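Local coordinates for phosphatase (Thermotoga maritima, PDB 1NF2), which probably hydrolyses phosphate esters with the help of a magnesium ion, as a member of the haloacid dehalogenase-like family, at residues K205-N217 with E224-V238. Residues are numbered along the deposited sequence; the frame is centred on the assembly and turned at random.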
ATOM      1  N   LYS A 205      17.876 -12.946   1.504  1.00 28.86           N
ATOM      2  CA  LYS A 205      17.561 -14.345   1.295  1.00 28.95           C
ATOM      3  C   LYS A 205      16.295 -14.508   2.135  1.00 27.03           C
ATOM      4  O   LYS A 205      16.134 -13.829   3.144  1.00 24.84           O
ATOM      5  CB  LYS A 205      18.709 -15.270   1.744  1.00 57.46           C
ATOM      6  CG  LYS A 205      19.013 -15.349   3.226  1.00 61.68           C
ATOM      7  CD  LYS A 205      20.303 -16.154   3.428  1.00 65.65           C
ATOM      8  CE  LYS A 205      20.540 -16.564   4.881  1.00 68.54           C
ATOM      9  NZ  LYS A 205      19.649 -17.682   5.312  1.00 70.08           N
ATOM     10  N   LYS A 206      15.380 -15.359   1.702  1.00 33.53           N
ATOM     11  CA  LYS A 206      14.130 -15.549   2.433  1.00 33.88           C
ATOM     12  C   LYS A 206      14.271 -15.893   3.919  1.00 33.06           C
ATOM     13  O   LYS A 206      13.503 -15.395   4.746  1.00 31.13           O
ATOM     14  CB  LYS A 206      13.285 -16.624   1.746  1.00 38.29           C
ATOM     15  CG  LYS A 206      12.676 -16.176   0.437  1.00 40.97           C
ATOM     16  CD  LYS A 206      12.131 -17.348  -0.371  1.00 44.30           C
ATOM     17  CE  LYS A 206      11.194 -18.224   0.446  1.00 45.19           C
ATOM     18  NZ  LYS A 206       9.993 -17.487   0.910  1.00 47.51           N
ATOM     19  N   GLU A 207      15.249 -16.737   4.247  1.00 24.02           N
ATOM     20  CA  GLU A 207      15.471 -17.188   5.623  1.00 24.67           C
ATOM     21  C   GLU A 207      15.729 -16.120   6.675  1.00 21.83           C
ATOM     22  O   GLU A 207      15.520 -16.359   7.857  1.00 20.22           O
ATOM     23  CB  GLU A 207      16.621 -18.200   5.681  1.00 49.95           C
ATOM     24  CG  GLU A 207      16.208 -19.641   5.457  1.00 56.86           C
ATOM     25  CD  GLU A 207      17.262 -20.631   5.949  1.00 62.23           C
ATOM     26  OE1 GLU A 207      18.420 -20.550   5.480  1.00 63.92           O
ATOM     27  OE2 GLU A 207      16.933 -21.484   6.804  1.00 64.83           O
ATOM     28  N   GLU A 208      16.192 -14.954   6.252  1.00 24.57           N
ATOM     29  CA  GLU A 208      16.489 -13.875   7.182  1.00 22.62           C
ATOM     30  C   GLU A 208      15.419 -12.779   7.201  1.00 20.00           C
ATOM     31  O   GLU A 208      15.631 -11.710   7.776  1.00 18.36           O
ATOM     32  CB  GLU A 208      17.841 -13.262   6.821  1.00 37.06           C
ATOM     33  CG  GLU A 208      18.006 -13.035   5.335  1.00 42.03           C
ATOM     34  CD  GLU A 208      19.249 -12.240   4.989  1.00 44.52           C
ATOM     35  OE1 GLU A 208      20.288 -12.431   5.658  1.00 45.41           O
ATOM     36  OE2 GLU A 208      19.186 -11.429   4.039  1.00 44.32           O
ATOM     37  N   ILE A 209      14.268 -13.054   6.597  1.00 18.63           N
ATOM     38  CA  ILE A 209      13.188 -12.073   6.519  1.00 18.15           C
ATOM     39  C   ILE A 209      11.951 -12.417   7.336  1.00 17.54           C
ATOM     40  O   ILE A 209      11.475 -13.546   7.298  1.00 17.15           O
ATOM     41  CB  ILE A 209      12.720 -11.885   5.061  1.00 28.34           C
ATOM     42  CG1 ILE A 209      13.911 -11.520   4.170  1.00 31.97           C
ATOM     43  CG2 ILE A 209      11.664 -10.793   4.988  1.00 29.56           C
ATOM     44  CD1 ILE A 209      13.547 -11.320   2.713  1.00 35.85           C
ATOM     45  N   VAL A 210      11.438 -11.428   8.065  1.00 14.26           N
ATOM     46  CA  VAL A 210      10.219 -11.595   8.851  1.00 14.70           C
ATOM     47  C   VAL A 210       9.208 -10.564   8.334  1.00 14.72           C
ATOM     48  O   VAL A 210       9.584  -9.433   8.041  1.00 13.17           O
ATOM     49  CB  VAL A 210      10.441 -11.292  10.354  1.00 26.87           C
ATOM     50  CG1 VAL A 210       9.203 -11.688  11.155  1.00 25.68           C
ATOM     51  CG2 VAL A 210      11.645 -12.023  10.855  1.00 28.16           C
ATOM     52  N   VAL A 211       7.940 -10.956   8.221  1.00 20.44           N
ATOM     53  CA  VAL A 211       6.899 -10.029   7.772  1.00 20.90           C
ATOM     54  C   VAL A 211       5.738 -10.037   8.763  1.00 19.94           C
ATOM     55  O   VAL A 211       5.332 -11.093   9.251  1.00 20.23           O
ATOM     56  CB  VAL A 211       6.336 -10.396   6.358  1.00 20.36           C
ATOM     57  CG1 VAL A 211       7.428 -10.280   5.317  1.00 21.19           C
ATOM     58  CG2 VAL A 211       5.792 -11.799   6.360  1.00 25.26           C
ATOM     59  N   PHE A 212       5.239  -8.848   9.084  1.00 16.53           N
ATOM     60  CA  PHE A 212       4.095  -8.696   9.979  1.00 15.82           C
ATOM     61  C   PHE A 212       2.960  -8.170   9.105  1.00 16.88           C
ATOM     62  O   PHE A 212       3.148  -7.204   8.367  1.00 12.42           O
ATOM     63  CB  PHE A 212       4.384  -7.662  11.084  1.00 18.78           C
ATOM     64  CG  PHE A 212       5.381  -8.117  12.122  1.00 19.35           C
ATOM     65  CD1 PHE A 212       4.955  -8.526  13.380  1.00 20.28           C
ATOM     66  CD2 PHE A 212       6.737  -8.105  11.852  1.00 19.06           C
ATOM     67  CE1 PHE A 212       5.872  -8.916  14.360  1.00 19.64           C
ATOM     68  CE2 PHE A 212       7.665  -8.496  12.824  1.00 22.78           C
ATOM     69  CZ  PHE A 212       7.224  -8.900  14.080  1.00 21.03           C
ATOM     70  N   GLY A 213       1.797  -8.805   9.192  1.00 27.29           N
ATOM     71  CA  GLY A 213       0.667  -8.367   8.401  1.00 30.71           C
ATOM     72  C   GLY A 213      -0.670  -8.712   9.032  1.00 30.28           C
ATOM     73  O   GLY A 213      -0.733  -9.337  10.094  1.00 36.09           O
ATOM     74  N   ASP A 214      -1.741  -8.292   8.371  1.00 19.21           N
ATOM     75  CA  ASP A 214      -3.092  -8.543   8.840  1.00 19.20           C
ATOM     76  C   ASP A 214      -4.039  -8.727   7.652  1.00 21.02           C
ATOM     77  O   ASP A 214      -5.172  -9.190   7.818  1.00 18.64           O
ATOM     78  CB  ASP A 214      -3.578  -7.351   9.661  1.00 21.64           C
ATOM     79  CG  ASP A 214      -3.942  -6.156   8.784  1.00 23.55           C
ATOM     80  OD1 ASP A 214      -4.840  -5.380   9.179  1.00 23.20           O
ATOM     81  OD2 ASP A 214      -3.332  -5.989   7.699  1.00 23.09           O
ATOM     82  N   ASN A 215      -3.536  -8.368   6.469  1.00 27.59           N
ATOM     83  CA  ASN A 215      -4.266  -8.355   5.190  1.00 30.23           C
ATOM     84  C   ASN A 215      -4.206  -9.470   4.163  1.00 29.35           C
ATOM     85  O   ASN A 215      -3.326 -10.326   4.164  1.00 29.79           O
ATOM     86  CB  ASN A 215      -3.882  -7.092   4.402  1.00 28.30           C
ATOM     87  CG  ASN A 215      -4.768  -5.937   4.710  1.00 32.79           C
ATOM     88  OD1 ASN A 215      -4.592  -4.839   4.176  1.00 34.32           O
ATOM     89  ND2 ASN A 215      -5.745  -6.169   5.573  1.00 37.34           N
ATOM     90  N   GLU A 216      -5.155  -9.371   3.235  1.00 19.44           N
ATOM     91  CA  GLU A 216      -5.252 -10.263   2.091  1.00 20.93           C
ATOM     92  C   GLU A 216      -4.065  -9.769   1.267  1.00 17.99           C
ATOM     93  O   GLU A 216      -3.313 -10.553   0.707  1.00 18.19           O
ATOM     94  CB  GLU A 216      -6.553 -10.001   1.331  1.00 61.45           C
ATOM     95  CG  GLU A 216      -7.401 -11.230   1.077  1.00 69.06           C
ATOM     96  CD  GLU A 216      -6.642 -12.318   0.355  1.00 75.10           C
ATOM     97  OE1 GLU A 216      -5.982 -12.008  -0.661  1.00 78.23           O
ATOM     98  OE2 GLU A 216      -6.709 -13.486   0.801  1.00 77.37           O
ATOM     99  N   ASN A 217      -3.907  -8.445   1.237  1.00 18.60           N
ATOM    100  CA  ASN A 217      -2.807  -7.786   0.541  1.00 19.29           C
ATOM    101  C   ASN A 217      -1.429  -8.233   1.055  1.00 20.21           C
ATOM    102  O   ASN A 217      -0.480  -8.342   0.277  1.00 20.40           O
ATOM    103  CB  ASN A 217      -2.903  -6.268   0.720  1.00 23.50           C
ATOM    104  CG  ASN A 217      -3.956  -5.625  -0.177  1.00 27.51           C
ATOM    105  OD1 ASN A 217      -4.302  -4.454   0.007  1.00 27.70           O
ATOM    106  ND2 ASN A 217      -4.454  -6.377  -1.154  1.00 22.43           N
ATOM    107  N   GLU A 224       7.210 -14.714   0.484  1.00 27.07           N
ATOM    108  CA  GLU A 224       8.577 -14.234   0.330  1.00 27.04           C
ATOM    109  C   GLU A 224       9.356 -14.093   1.645  1.00 26.48           C
ATOM    110  O   GLU A 224      10.433 -13.493   1.666  1.00 26.69           O
ATOM    111  CB  GLU A 224       8.557 -12.879  -0.372  1.00 32.54           C
ATOM    112  CG  GLU A 224       7.818 -12.875  -1.701  1.00 36.71           C
ATOM    113  CD  GLU A 224       8.370 -13.903  -2.671  1.00 36.26           C
ATOM    114  OE1 GLU A 224       9.603 -13.953  -2.840  1.00 37.76           O
ATOM    115  OE2 GLU A 224       7.572 -14.656  -3.265  1.00 38.62           O
ATOM    116  N   ALA A 225       8.833 -14.637   2.740  1.00 31.69           N
ATOM    117  CA  ALA A 225       9.520 -14.501   4.027  1.00 31.32           C
ATOM    118  C   ALA A 225       9.809 -15.816   4.742  1.00 29.39           C
ATOM    119  O   ALA A 225       9.117 -16.817   4.535  1.00 31.30           O
ATOM    120  CB  ALA A 225       8.709 -13.588   4.945  1.00 18.58           C
ATOM    121  N   GLY A 226      10.834 -15.799   5.590  1.00 24.58           N
ATOM    122  CA  GLY A 226      11.193 -16.986   6.351  1.00 23.05           C
ATOM    123  C   GLY A 226      10.344 -17.143   7.606  1.00 21.22           C
ATOM    124  O   GLY A 226      10.136 -18.254   8.071  1.00 21.51           O
ATOM    125  N   LEU A 227       9.858 -16.033   8.163  1.00 18.90           N
ATOM    126  CA  LEU A 227       9.015 -16.083   9.367  1.00 17.77           C
ATOM    127  C   LEU A 227       7.755 -15.251   9.130  1.00 17.40           C
ATOM    128  O   LEU A 227       7.844 -14.117   8.666  1.00 15.45           O
ATOM    129  CB  LEU A 227       9.778 -15.540  10.583  1.00 16.09           C
ATOM    130  CG  LEU A 227       9.014 -15.572  11.917  1.00 16.06           C
ATOM    131  CD1 LEU A 227       8.637 -17.001  12.252  1.00 16.14           C
ATOM    132  CD2 LEU A 227       9.875 -14.974  13.028  1.00 17.62           C
ATOM    133  N   ARG A 228       6.588 -15.811   9.452  1.00 15.33           N
ATOM    134  CA  ARG A 228       5.321 -15.104   9.224  1.00 17.31           C
ATOM    135  C   ARG A 228       4.492 -14.812  10.486  1.00 15.00           C
ATOM    136  O   ARG A 228       4.050 -15.723  11.183  1.00 14.81           O
ATOM    137  CB  ARG A 228       4.478 -15.898   8.220  1.00 32.67           C
ATOM    138  CG  ARG A 228       5.217 -16.157   6.906  1.00 40.24           C
ATOM    139  CD  ARG A 228       4.393 -16.986   5.943  1.00 47.94           C
ATOM    140  NE  ARG A 228       4.255 -18.369   6.378  1.00 53.90           N
ATOM    141  CZ  ARG A 228       5.217 -19.279   6.283  1.00 57.93           C
ATOM    142  NH1 ARG A 228       6.392 -18.949   5.761  1.00 59.67           N
ATOM    143  NH2 ARG A 228       5.004 -20.518   6.717  1.00 59.08           N
ATOM    144  N   VAL A 229       4.261 -13.530  10.748  1.00 17.50           N
ATOM    145  CA  VAL A 229       3.513 -13.105  11.927  1.00 15.77           C
ATOM    146  C   VAL A 229       2.206 -12.413  11.559  1.00 15.08           C
ATOM    147  O   VAL A 229       2.208 -11.406  10.857  1.00 15.29           O
ATOM    148  CB  VAL A 229       4.343 -12.110  12.791  1.00 13.39           C
ATOM    149  CG1 VAL A 229       3.615 -11.841  14.112  1.00 12.47           C
ATOM    150  CG2 VAL A 229       5.740 -12.666  13.052  1.00 10.65           C
ATOM    151  N   ALA A 230       1.097 -12.966  12.039  1.00 14.13           N
ATOM    152  CA  ALA A 230      -0.226 -12.400  11.794  1.00 14.22           C
ATOM    153  C   ALA A 230      -0.653 -11.617  13.024  1.00 14.35           C
ATOM    154  O   ALA A 230      -0.402 -12.043  14.150  1.00 16.23           O
ATOM    155  CB  ALA A 230      -1.232 -13.509  11.529  1.00  8.99           C
ATOM    156  N   MET A 231      -1.288 -10.473  12.812  1.00 16.33           N
ATOM    157  CA  MET A 231      -1.762  -9.667  13.920  1.00 18.36           C
ATOM    158  C   MET A 231      -2.985 -10.404  14.460  1.00 19.33           C
ATOM    159  O   MET A 231      -3.626 -11.161  13.729  1.00 21.16           O
ATOM    160  CB  MET A 231      -2.142  -8.259  13.429  1.00 13.73           C
ATOM    161  CG  MET A 231      -0.966  -7.457  12.877  1.00 11.44           C
ATOM    162  SD  MET A 231       0.526  -7.558  13.942  1.00  3.40           S
ATOM    163  CE  MET A 231       1.148  -6.293  13.771  1.00  2.11           C
ATOM    164  N   GLU A 232      -3.305 -10.220  15.738  1.00 21.64           N
ATOM    165  CA  GLU A 232      -4.481 -10.890  16.292  1.00 20.98           C
ATOM    166  C   GLU A 232      -5.764 -10.420  15.582  1.00 21.19           C
ATOM    167  O   GLU A 232      -6.750 -11.145  15.520  1.00 20.37           O
ATOM    168  CB  GLU A 232      -4.610 -10.630  17.796  1.00 20.75           C
ATOM    169  CG  GLU A 232      -5.849 -11.301  18.386  1.00 25.79           C
ATOM    170  CD  GLU A 232      -5.987 -11.150  19.897  1.00 29.59           C
ATOM    171  OE1 GLU A 232      -7.079 -11.483  20.414  1.00 31.13           O
ATOM    172  OE2 GLU A 232      -5.018 -10.716  20.567  1.00 30.29           O
ATOM    173  N   ASN A 233      -5.744  -9.206  15.055  1.00 20.36           N
ATOM    174  CA  ASN A 233      -6.903  -8.667  14.357  1.00 22.94           C
ATOM    175  C   ASN A 233      -6.944  -9.094  12.880  1.00 23.92           C
ATOM    176  O   ASN A 233      -7.839  -8.688  12.146  1.00 24.47           O
ATOM    177  CB  ASN A 233      -6.892  -7.135  14.457  1.00 16.79           C
ATOM    178  CG  ASN A 233      -5.506  -6.562  14.272  1.00 19.60           C
ATOM    179  OD1 ASN A 233      -4.627  -6.760  15.116  1.00 21.84           O
ATOM    180  ND2 ASN A 233      -5.290  -5.863  13.159  1.00 19.23           N
ATOM    181  N   ALA A 234      -5.986  -9.915  12.452  1.00 23.44           N
ATOM    182  CA  ALA A 234      -5.923 -10.362  11.058  1.00 24.65           C
ATOM    183  C   ALA A 234      -7.117 -11.218  10.672  1.00 26.69           C
ATOM    184  O   ALA A 234      -7.739 -11.835  11.532  1.00 27.71           O
ATOM    185  CB  ALA A 234      -4.640 -11.148  10.821  1.00 18.50           C
ATOM    186  N   ILE A 235      -7.449 -11.257   9.383  1.00 26.24           N
ATOM    187  CA  ILE A 235      -8.561 -12.104   8.970  1.00 28.79           C
ATOM    188  C   ILE A 235      -8.097 -13.540   9.170  1.00 31.14           C
ATOM    189  O   ILE A 235      -6.897 -13.820   9.224  1.00 29.49           O
ATOM    190  CB  ILE A 235      -8.987 -11.907   7.481  1.00 34.65           C
ATOM    191  CG1 ILE A 235      -7.845 -12.276   6.534  1.00 33.43           C
ATOM    192  CG2 ILE A 235      -9.464 -10.474   7.256  1.00 33.09           C
ATOM    193  CD1 ILE A 235      -6.794 -11.223   6.410  1.00 37.99           C
ATOM    194  N   GLU A 236      -9.063 -14.437   9.301  1.00 33.16           N
ATOM    195  CA  GLU A 236      -8.814 -15.850   9.521  1.00 35.40           C
ATOM    196  C   GLU A 236      -7.788 -16.455   8.563  1.00 34.98           C
ATOM    197  O   GLU A 236      -6.876 -17.166   8.983  1.00 33.87           O
ATOM    198  CB  GLU A 236     -10.143 -16.607   9.430  1.00 66.54           C
ATOM    199  CG  GLU A 236     -11.195 -15.954   8.502  1.00 75.34           C
ATOM    200  CD  GLU A 236     -11.842 -14.688   9.090  1.00 79.30           C
ATOM    201  OE1 GLU A 236     -12.421 -14.767  10.195  1.00 82.11           O
ATOM    202  OE2 GLU A 236     -11.780 -13.618   8.443  1.00 78.81           O
ATOM    203  N   LYS A 237      -7.935 -16.158   7.279  1.00 34.46           N
ATOM    204  CA  LYS A 237      -7.035 -16.686   6.266  1.00 33.46           C
ATOM    205  C   LYS A 237      -5.565 -16.339   6.535  1.00 30.68           C
ATOM    206  O   LYS A 237      -4.687 -17.168   6.332  1.00 30.24           O
ATOM    207  CB  LYS A 237      -7.454 -16.163   4.886  1.00 47.43           C
ATOM    208  CG  LYS A 237      -6.870 -16.942   3.722  1.00 51.91           C
ATOM    209  CD  LYS A 237      -7.263 -16.340   2.381  1.00 54.30           C
ATOM    210  CE  LYS A 237      -6.663 -17.144   1.233  1.00 57.08           C
ATOM    211  NZ  LYS A 237      -6.832 -16.474  -0.088  1.00 58.74           N
ATOM    212  N   VAL A 238      -5.300 -15.116   6.980  1.00 25.69           N
ATOM    213  CA  VAL A 238      -3.933 -14.685   7.259  1.00 23.00           C
ATOM    214  C   VAL A 238      -3.326 -15.409   8.454  1.00 22.30           C
ATOM    215  O   VAL A 238      -2.157 -15.799   8.424  1.00 21.11           O
ATOM    216  CB  VAL A 238      -3.868 -13.155   7.495  1.00 19.78           C
ATOM    217  CG1 VAL A 238      -2.544 -12.764   8.182  1.00 18.30           C
ATOM    218  CG2 VAL A 238      -3.975 -12.438   6.158  1.00 16.33           C
TER
HETATM  219  O   HOH W   1      -7.184  -5.758  10.413  1.00 41.22           O
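Strands 209-213 and 227-230 run side by side in parallel, their axes 15° apart, and helix 216-222 links them in a beta-alpha-beta unit. The ladder opens at Ile209 O, which accepts both Gly226 N and Leu227 N. Val211 N and Gly213 N donate to Leu227 O and Val229 O, while Val211 O and Gly213 O accept from Val229 N and Met231 N.

On one face of the sheet Phe212 and Val229 point the same way. CB of Val229 sits over the Phe212 ring, 4.1 Å from its centroid in a CH-pi contact; chi1 of -172° sets Val229 CG1 anti to its own nitrogen and against Phe212 CD1, 3.6 Å away. Val210 CG1 lies against Leu227 CD2. On the other face Val211, which also touches Leu195 of helix 191-202, packs its CG1 on Ala225 CB.

Past the strand ends, Lys237 reaches with an extended chain to the syn side of Glu216 OE2, a salt bridge of 3.1 Å. A water donates a hydrogen bond to Asp214 OD1 (2.7 Å) and is held weakly by Asn233, whose ND2 also bonds Gly11 O. Asp218 OD1 accepts from Asp214 N and Asn215 N, helping position the magnesium ligand Asp214 just beyond a regular parallel ladder.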